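Peptidase S8 and S53, subtilisin, kexin, sedolisin (Mycobacterium smegmatis, PDB 4KG7) probably cleaves proteins as a subtilisin-type serine endopeptidase, the MycP3 mycosin of the ESX-3 type VII secretion system. Local coordinates at residues Pro237-Arg241 with Asn242-Val246; Asp338-Ala341 with Arg342-Val345. All blocks are in the same frame, centred on the assembly; numbering follows the deposited sequence.

Contact 1 of 2, residues Pro237-Arg241 with Asn242-Val246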
loop_
_atom_site.group_PDB
_atom_site.type_symbol
_atom_site.label_atom_id
_atom_site.label_comp_id
_atom_site.label_asym_id
_atom_site.label_seq_id
_atom_site.Cartn_x
_atom_site.Cartn_y
_atom_site.Cartn_z
ATOM N N PRO A 237 -6.585 -18.301 -24.835
ATOM C CA PRO A 237 -5.265 -18.262 -25.437
ATOM C C PRO A 237 -4.710 -16.848 -25.424
ATOM O O PRO A 237 -5.405 -15.915 -25.827
ATOM C CB PRO A 237 -5.519 -18.736 -26.880
ATOM C CG PRO A 237 -6.800 -19.475 -26.818
ATOM C CD PRO A 237 -7.606 -18.784 -25.769
ATOM N N GLY A 238 -3.480 -16.695 -24.953
ATOM C CA GLY A 238 -2.823 -15.397 -24.962
ATOM C C GLY A 238 -3.263 -14.469 -23.837
ATOM O O GLY A 238 -2.721 -13.371 -23.695
ATOM N N ASP A 239 -4.235 -14.912 -23.042
ATOM C CA ASP A 239 -4.707 -14.122 -21.912
ATOM C C ASP A 239 -4.912 -15.023 -20.691
ATOM O O ASP A 239 -6.013 -15.122 -20.171
ATOM C CB ASP A 239 -6.007 -13.398 -22.265
ATOM C CG ASP A 239 -6.470 -12.477 -21.157
ATOM O OD1 ASP A 239 -5.614 -11.930 -20.431
ATOM O OD2 ASP A 239 -7.695 -12.307 -21.022
ATOM N N PRO A 240 -3.840 -15.692 -20.230
ATOM C CA PRO A 240 -4.022 -16.655 -19.146
ATOM C C PRO A 240 -4.567 -16.075 -17.834
ATOM O O PRO A 240 -5.221 -16.805 -17.117
ATOM C CB PRO A 240 -2.615 -17.241 -18.947
ATOM C CG PRO A 240 -1.685 -16.232 -19.501
ATOM C CD PRO A 240 -2.432 -15.624 -20.665
ATOM N N ARG A 241 -4.335 -14.800 -17.565
ATOM C CA ARG A 241 -4.819 -14.205 -16.306
ATOM C C ARG A 241 -6.174 -13.548 -16.409
ATOM O O ARG A 241 -6.702 -13.065 -15.405
ATOM C CB ARG A 241 -3.800 -13.251 -15.743
ATOM C CG ARG A 241 -2.471 -13.975 -15.582
ATOM C CD ARG A 241 -1.603 -13.399 -14.530
ATOM N NE ARG A 241 -2.266 -13.314 -13.233
ATOM C CZ ARG A 241 -1.691 -12.764 -12.178
ATOM N NH1 ARG A 241 -0.432 -12.330 -12.254
ATOM N NH2 ARG A 241 -2.363 -12.671 -11.046
ATOM N N ASN A 242 -6.735 -13.547 -17.609
ATOM C CA ASN A 242 -8.088 -13.045 -17.828
ATOM C C ASN A 242 -8.216 -11.540 -17.621
ATOM O O ASN A 242 -9.138 -11.065 -16.974
ATOM C CB ASN A 242 -9.113 -13.797 -16.967
ATOM C CG ASN A 242 -10.524 -13.669 -17.517
ATOM O OD1 ASN A 242 -10.726 -13.099 -18.597
ATOM N ND2 ASN A 242 -11.510 -14.177 -16.776
ATOM N N TRP A 243 -7.306 -10.792 -18.228
ATOM C CA TRP A 243 -7.469 -9.355 -18.385
ATOM C C TRP A 243 -8.756 -9.040 -19.136
ATOM O O TRP A 243 -9.405 -8.054 -18.840
ATOM C CB TRP A 243 -6.277 -8.735 -19.132
ATOM C CG TRP A 243 -5.040 -8.616 -18.296
ATOM C CD1 TRP A 243 -4.076 -9.567 -18.114
ATOM C CD2 TRP A 243 -4.615 -7.473 -17.533
ATOM N NE1 TRP A 243 -3.105 -9.103 -17.286
ATOM C CE2 TRP A 243 -3.393 -7.818 -16.920
ATOM C CE3 TRP A 243 -5.139 -6.195 -17.320
ATOM C CZ2 TRP A 243 -2.675 -6.923 -16.094
ATOM C CZ3 TRP A 243 -4.416 -5.303 -16.485
ATOM C CH2 TRP A 243 -3.214 -5.679 -15.895
ATOM N N ASN A 244 -9.097 -9.867 -20.124
ATOM C CA ASN A 244 -10.252 -9.582 -21.004
ATOM C C ASN A 244 -11.553 -9.509 -20.205
ATOM O O ASN A 244 -12.475 -8.758 -20.552
ATOM C CB ASN A 244 -10.409 -10.666 -22.074
ATOM C CG ASN A 244 -9.312 -10.635 -23.127
ATOM O OD1 ASN A 244 -8.480 -9.725 -23.180
ATOM N ND2 ASN A 244 -9.298 -11.652 -23.958
ATOM N N GLY A 245 -11.630 -10.301 -19.146
ATOM C CA GLY A 245 -12.823 -10.388 -18.324
ATOM C C GLY A 245 -12.947 -9.337 -17.241
ATOM O O GLY A 245 -13.934 -9.318 -16.527
ATOM N N VAL A 246 -11.968 -8.449 -17.101
ATOM C CA VAL A 246 -11.997 -7.479 -15.999
ATOM C C VAL A 246 -13.217 -6.573 -16.078
ATOM O O VAL A 246 -13.519 -6.037 -17.145
ATOM C CB VAL A 246 -10.714 -6.634 -15.981
ATOM C CG1 VAL A 246 -10.851 -5.435 -15.061
ATOM C CG2 VAL A 246 -9.572 -7.522 -15.514
HETATM O O HOH W 1 -9.739 -14.062 -21.057
#
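The carboxylate of Asp239 takes the backbone N-H groups of Trp243 and Asn244, one on each oxygen. OD1 of Asp239 accepts from the N of Trp243 at 3.0 Å, on the syn lone pair that faces the other oxygen, though the bond is bent. OD2 of Asp239 accepts from the N of Asn244, also at 3.0 Å and much straighter (166°), the donor lying somewhat out of the carboxylate plane. With chi1 near -175°, CG lies beside the carbonyl carbon of Asp239 and the carboxylate reaches forward along the chain to these two amides.

OD1 of Asp239 also lies at the edge of the Trp243 indole, in the ring plane, 3.6 Å from CD1 of Trp243. The Asn244 side chain slides past the carboxylate in the reverse sense: its CG comes within 3.1 Å of OD2 of Asp239, amide and carboxylate planes 41° apart, without a hydrogen bond between the two groups. Water 1 donates to OD2 of Asp239 and also to OD1 of Asn242, 2.8 Å from the water oxygen.

Behind this lies a type I turn from Asp239 to Asn242, in which the N of Asn242 bonds to the O of Asp239 (3.1 Å); a second type I turn, Trp243 to Val246, follows at once. Both lie between strands 209-213 and 248-251 of the subtilisin-type domain. Asn242 joins them with positive phi. Its OD1 receives a weak bond from the N of Gly245, while its ND2 is held by the O of Leu232. Arg241 carries its guanidinium away to the O of Val281, and Trp243 meets Trp280 edge-to-face. Two backbone amides and a water donate to the carboxylate of buried Asp239, which would probably favour its ionised form; bonds to both oxygens also fix its rotation.

Contact 2 of 2, residues Asp338-Ala341 with Arg342-Val345; sequences DLTA and RQVV
Thr340 and Gln343 exchange bonds in both directions. The N of Thr340 donates to OE1 of Gln343 at 2.9 Å, nearly straight (169°) and in the plane of the side-chain amide, on a lone pair of the oxygen. In return OG1 of Thr340 accepts from the N of Gln343 at 3.1 Å. That hydroxyl stands between the backbone N and the carbonyl carbon of its own residue (chi1 66°), which turns it toward the first turn of the helix, whereas CG2 lies beside the backbone N, 3.7 Å from OE1 of Gln343. OE1 of Gln343 also accepts a hydrogen bond from water 2, whose oxygen is 2.6 Å away, and the same water donates to the O of Asp338, bridging the glutamine to the chain just ahead of the cap.

Together the two reciprocal bonds make a capping box, with Thr340 as N-cap of helix 341-350. The helical ladder starts here: the N of Val344 reaches the O of Thr340, and the N of Val345 the O of Ala341. Asp207 extends the polar frame by accepting from the N of Ala341 through OD1, so a carboxylate lies at the helix start, where the dipole would be expected to suit it.

Apolar groups flank the box. Leu339 crosses Gln343 at about a right angle, its CD2 lying 3.7 Å from CD of the glutamine, while its CB meets CG2 of Val344 at 3.9 Å. Gln343 passes the Thr340 hydroxyl at a slant, its CG 3.4 Å from OG1 of Thr340, before its amide turns to the N of Thr340. Further out, Ala341, Val344 and Val345 rest on Val209 of strand 209-213; Val344 also touches Val332 and Arg333 of helix 318-335, and that arginine holds the O of Leu339 through NH2.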
loop_
_atom_site.group_PDB
_atom_site.type_symbol
_atom_site.label_atom_id
_atom_site.label_comp_id
_atom_site.label_asym_id
_atom_site.label_seq_id
_atom_site.Cartn_x
_atom_site.Cartn_y
_atom_site.Cartn_z
ATOM N N ASP A 338 22.563 -3.156 -4.413
ATOM C CA ASP A 338 22.862 -2.947 -5.800
ATOM C C ASP A 338 21.792 -3.491 -6.729
ATOM O O ASP A 338 21.824 -3.199 -7.925
ATOM C CB ASP A 338 24.238 -3.520 -6.136
ATOM C CG ASP A 338 25.366 -2.714 -5.505
ATOM O OD1 ASP A 338 25.126 -1.541 -5.125
ATOM O OD2 ASP A 338 26.483 -3.228 -5.411
ATOM N N LEU A 339 20.826 -4.229 -6.199
ATOM C CA LEU A 339 19.741 -4.734 -7.032
ATOM C C LEU A 339 18.870 -3.588 -7.530
ATOM O O LEU A 339 18.566 -2.631 -6.798
ATOM C CB LEU A 339 18.850 -5.728 -6.261
ATOM C CG LEU A 339 19.539 -7.030 -5.841
ATOM C CD1 LEU A 339 18.519 -7.900 -5.112
ATOM C CD2 LEU A 339 20.177 -7.711 -7.061
ATOM N N THR A 340 18.442 -3.695 -8.780
ATOM C CA THR A 340 17.416 -2.782 -9.339
ATOM C C THR A 340 16.045 -3.123 -8.774
ATOM O O THR A 340 15.845 -4.191 -8.225
ATOM C CB THR A 340 17.345 -2.900 -10.875
ATOM O OG1 THR A 340 16.872 -4.210 -11.212
ATOM C CG2 THR A 340 18.685 -2.637 -11.484
ATOM N N ALA A 341 15.101 -2.218 -8.976
ATOM C CA ALA A 341 13.743 -2.457 -8.548
ATOM C C ALA A 341 13.198 -3.704 -9.228
ATOM O O ALA A 341 12.519 -4.491 -8.584
ATOM C CB ALA A 341 12.850 -1.264 -8.853
ATOM N N ARG A 342 13.505 -3.912 -10.506
ATOM C CA ARG A 342 12.968 -5.124 -11.171
ATOM C C ARG A 342 13.542 -6.373 -10.505
ATOM O O ARG A 342 12.829 -7.370 -10.316
ATOM C CB ARG A 342 13.286 -5.181 -12.654
ATOM C CG ARG A 342 12.595 -4.160 -13.528
ATOM C CD ARG A 342 13.109 -4.301 -14.918
ATOM N NE ARG A 342 12.384 -3.595 -15.960
ATOM C CZ ARG A 342 12.904 -2.662 -16.756
ATOM N NH1 ARG A 342 14.156 -2.253 -16.637
ATOM N NH2 ARG A 342 12.144 -2.156 -17.712
ATOM N N GLN A 343 14.825 -6.336 -10.169
ATOM C CA GLN A 343 15.468 -7.491 -9.524
ATOM C C GLN A 343 14.848 -7.735 -8.159
ATOM O O GLN A 343 14.656 -8.878 -7.768
ATOM C CB GLN A 343 16.976 -7.296 -9.398
ATOM C CG GLN A 343 17.721 -7.460 -10.701
ATOM C CD GLN A 343 19.199 -7.127 -10.560
ATOM O OE1 GLN A 343 19.564 -6.007 -10.200
ATOM N NE2 GLN A 343 20.065 -8.091 -10.862
ATOM N N VAL A 344 14.505 -6.662 -7.437
ATOM C CA VAL A 344 13.934 -6.806 -6.112
ATOM C C VAL A 344 12.544 -7.418 -6.200
ATOM O O VAL A 344 12.221 -8.337 -5.437
ATOM C CB VAL A 344 13.872 -5.443 -5.378
ATOM C CG1 VAL A 344 13.072 -5.543 -4.084
ATOM C CG2 VAL A 344 15.270 -4.919 -5.090
ATOM N N VAL A 345 11.742 -6.939 -7.144
ATOM C CA VAL A 345 10.412 -7.495 -7.335
ATOM C C VAL A 345 10.512 -8.989 -7.713
ATOM O O VAL A 345 9.797 -9.816 -7.196
ATOM C CB VAL A 345 9.596 -6.669 -8.360
ATOM C CG1 VAL A 345 8.325 -7.417 -8.766
ATOM C CG2 VAL A 345 9.266 -5.297 -7.773
HETATM O O HOH W 2 21.946 -4.905 -10.320
#

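Going from the N terminus, the chain leaves strand 209-213 of the parallel sheet and reaches contact 1 in the loop before strand 248-251, where two successive turns are joined locally. It then runs through strands 259-265 and 281-286, the last two across the sheet, and helix 318-335 before contact 2 starts helix 341-350. Contact 1 and contact 2 are in series, neither nesting nor crossing; the centres of contacts 1 and 2 are about 27 Å apart and their nearest atoms about 11 Å apart. Contact 1 is tied to the beginning of edge strand 281-286, whereas contact 2 joins its helix to strand 209-213 and helix 318-335. Both lie away from the predicted catalytic residues.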